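Local coordinates for protein TETR family transcriptional repressor LFRR (Mycobacterium smegmatis, PDB 2V57) that represses transcription of the lfrRA operon by binding directly to the promoter region upstream of its own gene, at residues A88-V93 and A175-L180; R61-H66 and L104-E109. All blocks are in the same frame, centred on the assembly; numbering follows the deposited sequence.

Interaction 1: residues A88-V93 and A175-L180; sequences ALRRVV and AIMTSL
Bends at both chi2 (-65°) and chi3 fold the Met177 side chain into a hook that lays its sulfur and methyl against helix 85-97, while Leu89 holds CG anti to its backbone N; the two side chains run alongside each other, pointing in opposite senses. Met177 SD sits 3.8 Å from Leu89 CG, and Met177 CE lies 3.9 Å from Leu89 CD2. Met177 SD also lies 3.8 Å from Arg90 CA, against the backbone of the facing helix, and 3.9 Å from Val93 CG2, so one thioether touches Leu89, Arg90 and Val93, all on that helix. This is helix-to-helix packing in the all-helical, ligand-binding and dimerising part of a TetR-family repressor: the axes of the two short segments approach to 10.4 Å at 123°, and no hydrogen bond joins the two segments. On the more deeply buried flank Val93 CG1 meets Ile176 CG2 at 3.9 Å, with Met156 of helix 147-164 touching both residues; Leu180 CD1 adds a looser contact to Val93 CG2 at 4.2 Å. Toward the other flank the Arg90 chain bends at chi3, bringing one face of its guanidinium over Met177 CG, and its NH2 forms a salt bridge with Asp174. Behind the contact, Ser179 OG bonds back to Ala175 O (3.0 Å) and also to Trp147 NE1 of the second subunit.

Interaction 2: residues R61-H66 and L104-E109; sequences RALARH and LFVYYE. With SO4 (sulfate ion), chain G.
Ala64 packs directly on Val106, CB to CB at 3.9 Å, and the small alanine lets the backbones come close, with the CA atoms of Ala64 and Val106 5.3 Å apart. The contact joins helix 56-77, which follows the helix-turn-helix of this TetR-family repressor, to helix 102-106 and the type I turn from Val106 to Glu109. Leu63 crosses Val106 at about a right angle, Leu63 CD2 lying 4.2 Å from Val106 CG1 and approaching the Phe105 ring obliquely. Beyond Leu63 stand Met24 and Leu27 of helix 11-27, so this leucine also packs against the DNA-binding domain. On the other flank Glu109, with CG anti to its backbone N (chi1 -179°) and the chain extended beyond, reaches back over Ala64 until Glu109 OE1 is 3.2 Å from Ala64 CB, and Leu118 of helix 116-123 touches both residues. Glu109 OE1 also lies 3.5 Å from Arg61 N, at too poor an angle for a hydrogen bond; Arg61 NE hydrogen-bonds Thr57 OG1. On the far side of helix 56-77, a sulfate, probably from the crystallisation liquor, lies at the edge of the Arg65 guanidinium: Arg65 NH1 donates to sulfate O1 at 2.9 Å and 157°, and Arg65 NE makes a weak bond to the same sulfate O1 at 3.3 Å.

In the fold
Interactions 1 and 2 alternate along the chain: helix 56-77 leads into helix 85-97, which is followed by helix 102-106, while helix 169-182 returns near the C-terminus. Their centres lie 23 Å apart and their nearest atoms about 11 Å, without touching. Helix 147-164 links the regions, touching Val93, Ile176 and Leu180 in interaction 1 and Leu104 and Tyr107 beside interaction 2. Both contacts border the second subunit; at interaction 2, Tyr107 OH hydrogen-bonds Glu161 of that subunit. Interaction 2 lies toward the helix-turn-helix at residues 34-53, where Tyr53 OH and the nearby Arg16 NH1 complete the sulfate site; interaction 1 joins helix 85-97 to the C-terminal helix 169-182, its centre 15 Å from the centre of the chain.

Interaction 1: residues A88-V93 and A175-L180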
ATOM      1  N   ALA B  88      -6.620  -4.533 -24.380  1.00 26.12           N
ATOM      2  CA  ALA B  88      -6.028  -3.236 -24.051  1.00 27.38           C
ATOM      3  C   ALA B  88      -5.809  -3.104 -22.551  1.00 29.04           C
ATOM      4  O   ALA B  88      -4.738  -2.685 -22.113  1.00 24.78           O
ATOM      5  CB  ALA B  88      -6.884  -2.085 -24.584  1.00 30.19           C
ATOM      6  N   LEU B  89      -6.815  -3.486 -21.761  1.00 32.72           N
ATOM      7  CA  LEU B  89      -6.700  -3.440 -20.305  1.00 28.89           C
ATOM      8  C   LEU B  89      -5.566  -4.352 -19.841  1.00 24.60           C
ATOM      9  O   LEU B  89      -4.802  -3.994 -18.951  1.00 22.19           O
ATOM     10  CB  LEU B  89      -8.023  -3.831 -19.631  1.00 27.90           C
ATOM     11  CG  LEU B  89      -8.042  -3.826 -18.098  1.00 30.53           C
ATOM     12  CD1 LEU B  89      -7.583  -2.477 -17.538  1.00 30.44           C
ATOM     13  CD2 LEU B  89      -9.427  -4.228 -17.541  1.00 28.60           C
ATOM     14  N   ARG B  90      -5.452  -5.531 -20.449  1.00 25.15           N
ATOM     15  CA  ARG B  90      -4.346  -6.422 -20.119  1.00 28.02           C
ATOM     16  C   ARG B  90      -2.984  -5.761 -20.377  1.00 24.08           C
ATOM     17  O   ARG B  90      -2.079  -5.855 -19.540  1.00 20.85           O
ATOM     18  CB  ARG B  90      -4.443  -7.744 -20.877  1.00 32.81           C
ATOM     19  CG  ARG B  90      -3.236  -8.644 -20.648  1.00 37.79           C
ATOM     20  CD  ARG B  90      -3.428 -10.015 -21.295  1.00 44.46           C
ATOM     21  NE  ARG B  90      -4.397 -10.792 -20.533  1.00 52.43           N
ATOM     22  CZ  ARG B  90      -4.063 -11.731 -19.655  1.00 49.52           C
ATOM     23  NH1 ARG B  90      -2.785 -12.022 -19.453  1.00 48.87           N
ATOM     24  NH2 ARG B  90      -5.008 -12.376 -18.988  1.00 49.32           N
ATOM     25  N   ARG B  91      -2.836  -5.084 -21.511  1.00 23.38           N
ATOM     26  CA  ARG B  91      -1.589  -4.375 -21.800  1.00 21.68           C
ATOM     27  C   ARG B  91      -1.285  -3.315 -20.732  1.00 23.96           C
ATOM     28  O   ARG B  91      -0.136  -3.143 -20.320  1.00 23.10           O
ATOM     29  CB  ARG B  91      -1.637  -3.736 -23.184  1.00 25.77           C
ATOM     30  CG  ARG B  91      -1.642  -4.732 -24.334  1.00 27.52           C
ATOM     31  CD  ARG B  91      -1.273  -4.072 -25.643  1.00 31.14           C
ATOM     32  NE  ARG B  91      -2.156  -2.961 -25.982  1.00 24.31           N
ATOM     33  CZ  ARG B  91      -3.323  -3.106 -26.608  1.00 30.79           C
ATOM     34  NH1 ARG B  91      -3.738  -4.318 -26.950  1.00 29.05           N
ATOM     35  NH2 ARG B  91      -4.078  -2.049 -26.902  1.00 28.43           N
ATOM     36  N   VAL B  92      -2.320  -2.613 -20.281  1.00 22.90           N
ATOM     37  CA  VAL B  92      -2.147  -1.601 -19.242  1.00 19.22           C
ATOM     38  C   VAL B  92      -1.672  -2.217 -17.935  1.00 21.97           C
ATOM     39  O   VAL B  92      -0.733  -1.710 -17.308  1.00 22.75           O
ATOM     40  CB  VAL B  92      -3.435  -0.790 -19.027  1.00 23.54           C
ATOM     41  CG1 VAL B  92      -3.368   0.001 -17.721  1.00 22.01           C
ATOM     42  CG2 VAL B  92      -3.664   0.136 -20.235  1.00 24.73           C
ATOM     43  N   VAL B  93      -2.323  -3.304 -17.521  1.00 17.24           N
ATOM     44  CA  VAL B  93      -1.903  -4.040 -16.335  1.00 20.70           C
ATOM     45  C   VAL B  93      -0.437  -4.478 -16.442  1.00 22.79           C
ATOM     46  O   VAL B  93       0.354  -4.273 -15.515  1.00 18.61           O
ATOM     47  CB  VAL B  93      -2.797  -5.282 -16.078  1.00 23.57           C
ATOM     48  CG1 VAL B  93      -2.206  -6.137 -14.953  1.00 21.14           C
ATOM     49  CG2 VAL B  93      -4.246  -4.852 -15.727  1.00 19.43           C
ATOM     50  N   ALA B 175      -4.627 -13.056 -12.833  1.00 24.84           N
ATOM     51  CA  ALA B 175      -5.327 -12.902 -11.559  1.00 24.11           C
ATOM     52  C   ALA B 175      -5.811 -11.474 -11.371  1.00 22.18           C
ATOM     53  O   ALA B 175      -6.948 -11.242 -10.952  1.00 22.46           O
ATOM     54  CB  ALA B 175      -4.434 -13.329 -10.388  1.00 18.49           C
ATOM     55  N   ILE B 176      -4.953 -10.505 -11.676  1.00 21.40           N
ATOM     56  CA  ILE B 176      -5.372  -9.120 -11.565  1.00 18.74           C
ATOM     57  C   ILE B 176      -6.553  -8.888 -12.509  1.00 24.16           C
ATOM     58  O   ILE B 176      -7.559  -8.303 -12.114  1.00 22.70           O
ATOM     59  CB  ILE B 176      -4.233  -8.146 -11.869  1.00 20.83           C
ATOM     60  CG1 ILE B 176      -3.184  -8.207 -10.747  1.00 20.42           C
ATOM     61  CG2 ILE B 176      -4.771  -6.711 -12.026  1.00 22.72           C
ATOM     62  CD1 ILE B 176      -1.927  -7.372 -11.079  1.00 24.82           C
ATOM     63  N   MET B 177      -6.446  -9.369 -13.744  1.00 21.47           N
ATOM     64  CA  MET B 177      -7.541  -9.187 -14.707  1.00 25.42           C
ATOM     65  C   MET B 177      -8.851  -9.798 -14.191  1.00 25.12           C
ATOM     66  O   MET B 177      -9.912  -9.171 -14.262  1.00 22.72           O
ATOM     67  CB  MET B 177      -7.186  -9.765 -16.083  1.00 26.22           C
ATOM     68  CG  MET B 177      -6.183  -8.955 -16.864  1.00 26.37           C
ATOM     69  SD  MET B 177      -6.812  -7.323 -17.326  1.00 26.81           S
ATOM     70  CE  MET B 177      -8.111  -7.740 -18.502  1.00 24.86           C
ATOM     71  N   THR B 178      -8.772 -11.013 -13.656  1.00 26.54           N
ATOM     72  CA  THR B 178      -9.962 -11.696 -13.137  1.00 23.89           C
ATOM     73  C   THR B 178     -10.548 -10.975 -11.919  1.00 26.61           C
ATOM     74  O   THR B 178     -11.761 -10.812 -11.808  1.00 21.82           O
ATOM     75  CB  THR B 178      -9.677 -13.183 -12.840  1.00 29.08           C
ATOM     76  OG1 THR B 178      -9.149 -13.803 -14.018  1.00 30.77           O
ATOM     77  CG2 THR B 178     -10.942 -13.911 -12.431  1.00 31.76           C
ATOM     78  N   SER B 179      -9.682 -10.511 -11.021  1.00 24.29           N
ATOM     79  CA  SER B 179     -10.126  -9.742  -9.866  1.00 24.44           C
ATOM     80  C   SER B 179     -10.828  -8.429 -10.260  1.00 22.35           C
ATOM     81  O   SER B 179     -11.827  -8.051  -9.646  1.00 25.45           O
ATOM     82  CB  SER B 179      -8.935  -9.444  -8.953  1.00 20.02           C
ATOM     83  OG  SER B 179      -8.429 -10.641  -8.410  1.00 27.94           O
ATOM     84  N   LEU B 180     -10.297  -7.728 -11.262  1.00 24.13           N
ATOM     85  CA  LEU B 180     -10.916  -6.489 -11.716  1.00 18.86           C
ATOM     86  C   LEU B 180     -12.328  -6.734 -12.272  1.00 23.94           C
ATOM     87  O   LEU B 180     -13.261  -5.966 -12.010  1.00 25.84           O
ATOM     88  CB  LEU B 180     -10.046  -5.804 -12.794  1.00 20.04           C
ATOM     89  CG  LEU B 180      -8.755  -5.137 -12.288  1.00 21.96           C
ATOM     90  CD1 LEU B 180      -7.761  -4.871 -13.432  1.00 22.23           C
ATOM     91  CD2 LEU B 180      -9.061  -3.844 -11.504  1.00 21.48           C
TER

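Interaction 2: residues R61-H66 and L104-E109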
ATOM      1  N   ARG B  61      12.153  11.544  -2.692  1.00 22.43           N
ATOM      2  CA  ARG B  61      11.186  12.331  -3.442  1.00 22.73           C
ATOM      3  C   ARG B  61      11.476  12.308  -4.957  1.00 21.32           C
ATOM      4  O   ARG B  61      10.569  12.095  -5.785  1.00 17.06           O
ATOM      5  CB  ARG B  61      11.112  13.748  -2.863  1.00 28.58           C
ATOM      6  CG  ARG B  61      10.717  13.749  -1.362  1.00 19.77           C
ATOM      7  CD  ARG B  61      11.272  14.978  -0.634  1.00 28.24           C
ATOM      8  NE  ARG B  61      11.221  14.801   0.816  1.00 37.03           N
ATOM      9  CZ  ARG B  61      10.429  15.507   1.615  1.00 34.06           C
ATOM     10  NH1 ARG B  61       9.661  16.442   1.092  1.00 32.95           N
ATOM     11  NH2 ARG B  61      10.418  15.292   2.926  1.00 35.06           N
ATOM     12  N   ALA B  62      12.742  12.475  -5.328  1.00 15.33           N
ATOM     13  CA  ALA B  62      13.148  12.312  -6.735  1.00 21.40           C
ATOM     14  C   ALA B  62      12.809  10.931  -7.338  1.00 18.05           C
ATOM     15  O   ALA B  62      12.358  10.839  -8.486  1.00 17.62           O
ATOM     16  CB  ALA B  62      14.642  12.594  -6.896  1.00 17.99           C
ATOM     17  N   LEU B  63      13.021   9.866  -6.569  1.00 18.22           N
ATOM     18  CA  LEU B  63      12.748   8.517  -7.060  1.00 14.82           C
ATOM     19  C   LEU B  63      11.248   8.384  -7.308  1.00 14.92           C
ATOM     20  O   LEU B  63      10.813   7.840  -8.330  1.00 15.94           O
ATOM     21  CB  LEU B  63      13.195   7.479  -6.022  1.00 16.00           C
ATOM     22  CG  LEU B  63      12.874   5.995  -6.260  1.00 21.21           C
ATOM     23  CD1 LEU B  63      13.656   5.477  -7.426  1.00 21.15           C
ATOM     24  CD2 LEU B  63      13.179   5.152  -5.014  1.00 29.64           C
ATOM     25  N   ALA B  64      10.461   8.891  -6.361  1.00 17.66           N
ATOM     26  CA  ALA B  64       9.002   8.821  -6.458  1.00 18.45           C
ATOM     27  C   ALA B  64       8.500   9.589  -7.686  1.00 16.58           C
ATOM     28  O   ALA B  64       7.678   9.080  -8.458  1.00 19.46           O
ATOM     29  CB  ALA B  64       8.341   9.320  -5.147  1.00 14.69           C
ATOM     30  N   ARG B  65       8.981  10.814  -7.880  1.00 15.33           N
ATOM     31  CA  ARG B  65       8.738  11.507  -9.140  1.00 14.36           C
ATOM     32  C   ARG B  65       9.101  10.628 -10.372  1.00 20.55           C
ATOM     33  O   ARG B  65       8.293  10.446 -11.287  1.00 20.24           O
ATOM     34  CB  ARG B  65       9.473  12.864  -9.187  1.00 14.03           C
ATOM     35  CG  ARG B  65       8.888  13.958  -8.263  1.00 14.78           C
ATOM     36  CD  ARG B  65       9.476  15.331  -8.626  1.00 15.98           C
ATOM     37  NE  ARG B  65      10.919  15.447  -8.362  1.00 17.86           N
ATOM     38  CZ  ARG B  65      11.436  15.709  -7.155  1.00 23.05           C
ATOM     39  NH1 ARG B  65      12.745  15.840  -6.997  1.00 20.44           N
ATOM     40  NH2 ARG B  65      10.644  15.852  -6.098  1.00 19.34           N
ATOM     41  N   HIS B  66      10.304  10.070 -10.379  1.00 13.92           N
ATOM     42  CA  HIS B  66      10.775   9.278 -11.513  1.00 15.20           C
ATOM     43  C   HIS B  66       9.868   8.075 -11.797  1.00 20.64           C
ATOM     44  O   HIS B  66       9.492   7.848 -12.957  1.00 20.98           O
ATOM     45  CB  HIS B  66      12.234   8.833 -11.300  1.00 18.60           C
ATOM     46  CG  HIS B  66      12.794   8.014 -12.436  1.00 24.36           C
ATOM     47  ND1 HIS B  66      12.964   8.515 -13.709  1.00 26.26           N
ATOM     48  CD2 HIS B  66      13.240   6.736 -12.473  1.00 24.95           C
ATOM     49  CE1 HIS B  66      13.480   7.573 -14.484  1.00 32.12           C
ATOM     50  NE2 HIS B  66      13.655   6.487 -13.757  1.00 27.39           N
ATOM     51  N   LEU B 104       5.813  -0.336  -4.507  1.00 21.50           N
ATOM     52  CA  LEU B 104       5.399  -0.515  -3.118  1.00 31.04           C
ATOM     53  C   LEU B 104       6.105   0.478  -2.215  1.00 28.95           C
ATOM     54  O   LEU B 104       5.576   0.905  -1.176  1.00 27.36           O
ATOM     55  CB  LEU B 104       5.735  -1.926  -2.632  1.00 27.41           C
ATOM     56  CG  LEU B 104       5.017  -3.095  -3.312  1.00 27.05           C
ATOM     57  CD1 LEU B 104       5.766  -4.387  -3.022  1.00 29.27           C
ATOM     58  CD2 LEU B 104       3.568  -3.186  -2.836  1.00 22.08           C
ATOM     59  N   PHE B 105       7.326   0.826  -2.591  1.00 23.99           N
ATOM     60  CA  PHE B 105       8.095   1.763  -1.781  1.00 25.45           C
ATOM     61  C   PHE B 105       7.552   3.183  -1.972  1.00 26.85           C
ATOM     62  O   PHE B 105       7.390   3.921  -0.994  1.00 25.55           O
ATOM     63  CB  PHE B 105       9.596   1.658  -2.116  1.00 23.86           C
ATOM     64  CG  PHE B 105      10.506   2.505  -1.237  1.00 23.42           C
ATOM     65  CD1 PHE B 105      11.118   1.968  -0.121  1.00 21.42           C
ATOM     66  CD2 PHE B 105      10.794   3.823  -1.575  1.00 27.64           C
ATOM     67  CE1 PHE B 105      11.981   2.731   0.671  1.00 18.23           C
ATOM     68  CE2 PHE B 105      11.652   4.591  -0.785  1.00 29.33           C
ATOM     69  CZ  PHE B 105      12.242   4.039   0.342  1.00 20.12           C
ATOM     70  N   VAL B 106       7.233   3.567  -3.213  1.00 21.33           N
ATOM     71  CA  VAL B 106       6.879   4.967  -3.469  1.00 22.69           C
ATOM     72  C   VAL B 106       5.383   5.312  -3.446  1.00 25.24           C
ATOM     73  O   VAL B 106       5.026   6.480  -3.364  1.00 23.87           O
ATOM     74  CB  VAL B 106       7.503   5.510  -4.784  1.00 25.57           C
ATOM     75  CG1 VAL B 106       9.024   5.292  -4.778  1.00 23.52           C
ATOM     76  CG2 VAL B 106       6.845   4.864  -6.012  1.00 26.67           C
ATOM     77  N   TYR B 107       4.515   4.308  -3.498  1.00 26.49           N
ATOM     78  CA  TYR B 107       3.075   4.564  -3.611  1.00 22.69           C
ATOM     79  C   TYR B 107       2.510   5.551  -2.581  1.00 20.15           C
ATOM     80  O   TYR B 107       1.848   6.516  -2.948  1.00 21.00           O
ATOM     81  CB  TYR B 107       2.283   3.253  -3.573  1.00 22.14           C
ATOM     82  CG  TYR B 107       0.796   3.460  -3.784  1.00 30.52           C
ATOM     83  CD1 TYR B 107       0.280   3.735  -5.052  1.00 29.75           C
ATOM     84  CD2 TYR B 107      -0.087   3.385  -2.723  1.00 31.41           C
ATOM     85  CE1 TYR B 107      -1.077   3.941  -5.246  1.00 32.51           C
ATOM     86  CE2 TYR B 107      -1.450   3.576  -2.910  1.00 36.03           C
ATOM     87  CZ  TYR B 107      -1.940   3.854  -4.172  1.00 36.33           C
ATOM     88  OH  TYR B 107      -3.302   4.045  -4.352  1.00 38.15           O
ATOM     89  N   TYR B 108       2.801   5.320  -1.306  1.00 21.41           N
ATOM     90  CA  TYR B 108       2.187   6.081  -0.206  1.00 23.92           C
ATOM     91  C   TYR B 108       3.146   7.163   0.307  1.00 22.59           C
ATOM     92  O   TYR B 108       2.901   7.796   1.332  1.00 21.47           O
ATOM     93  CB  TYR B 108       1.790   5.114   0.931  1.00 22.44           C
ATOM     94  CG  TYR B 108       0.752   5.655   1.893  1.00 24.00           C
ATOM     95  CD1 TYR B 108      -0.526   6.008   1.450  1.00 28.42           C
ATOM     96  CD2 TYR B 108       1.047   5.814   3.257  1.00 31.56           C
ATOM     97  CE1 TYR B 108      -1.482   6.529   2.335  1.00 28.39           C
ATOM     98  CE2 TYR B 108       0.096   6.321   4.152  1.00 31.61           C
ATOM     99  CZ  TYR B 108      -1.168   6.676   3.683  1.00 30.07           C
ATOM    100  OH  TYR B 108      -2.109   7.190   4.557  1.00 27.64           O
ATOM    101  N   GLU B 109       4.241   7.366  -0.423  1.00 22.62           N
ATOM    102  CA  GLU B 109       5.275   8.315  -0.013  1.00 23.97           C
ATOM    103  C   GLU B 109       4.851   9.782   0.221  1.00 25.20           C
ATOM    104  O   GLU B 109       5.370  10.424   1.137  1.00 26.52           O
ATOM    105  CB  GLU B 109       6.450   8.260  -0.995  1.00 28.79           C
ATOM    106  CG  GLU B 109       7.581   9.196  -0.641  1.00 34.81           C
ATOM    107  CD  GLU B 109       8.897   8.784  -1.277  1.00 47.82           C
ATOM    108  OE1 GLU B 109       9.387   9.524  -2.164  1.00 46.00           O
ATOM    109  OE2 GLU B 109       9.431   7.716  -0.888  1.00 51.22           O
TER
HETATM  110  S   SO4 G1187      15.471  15.166  -9.646  1.00 25.53           S
HETATM  111  O1  SO4 G1187      14.042  14.994  -9.459  1.00 26.42           O
HETATM  112  O2  SO4 G1187      16.118  13.914  -9.990  1.00 26.85           O
HETATM  113  O3  SO4 G1187      15.746  16.134 -10.719  1.00 24.12           O
HETATM  114  O4  SO4 G1187      16.010  15.663  -8.377  1.00 20.84           O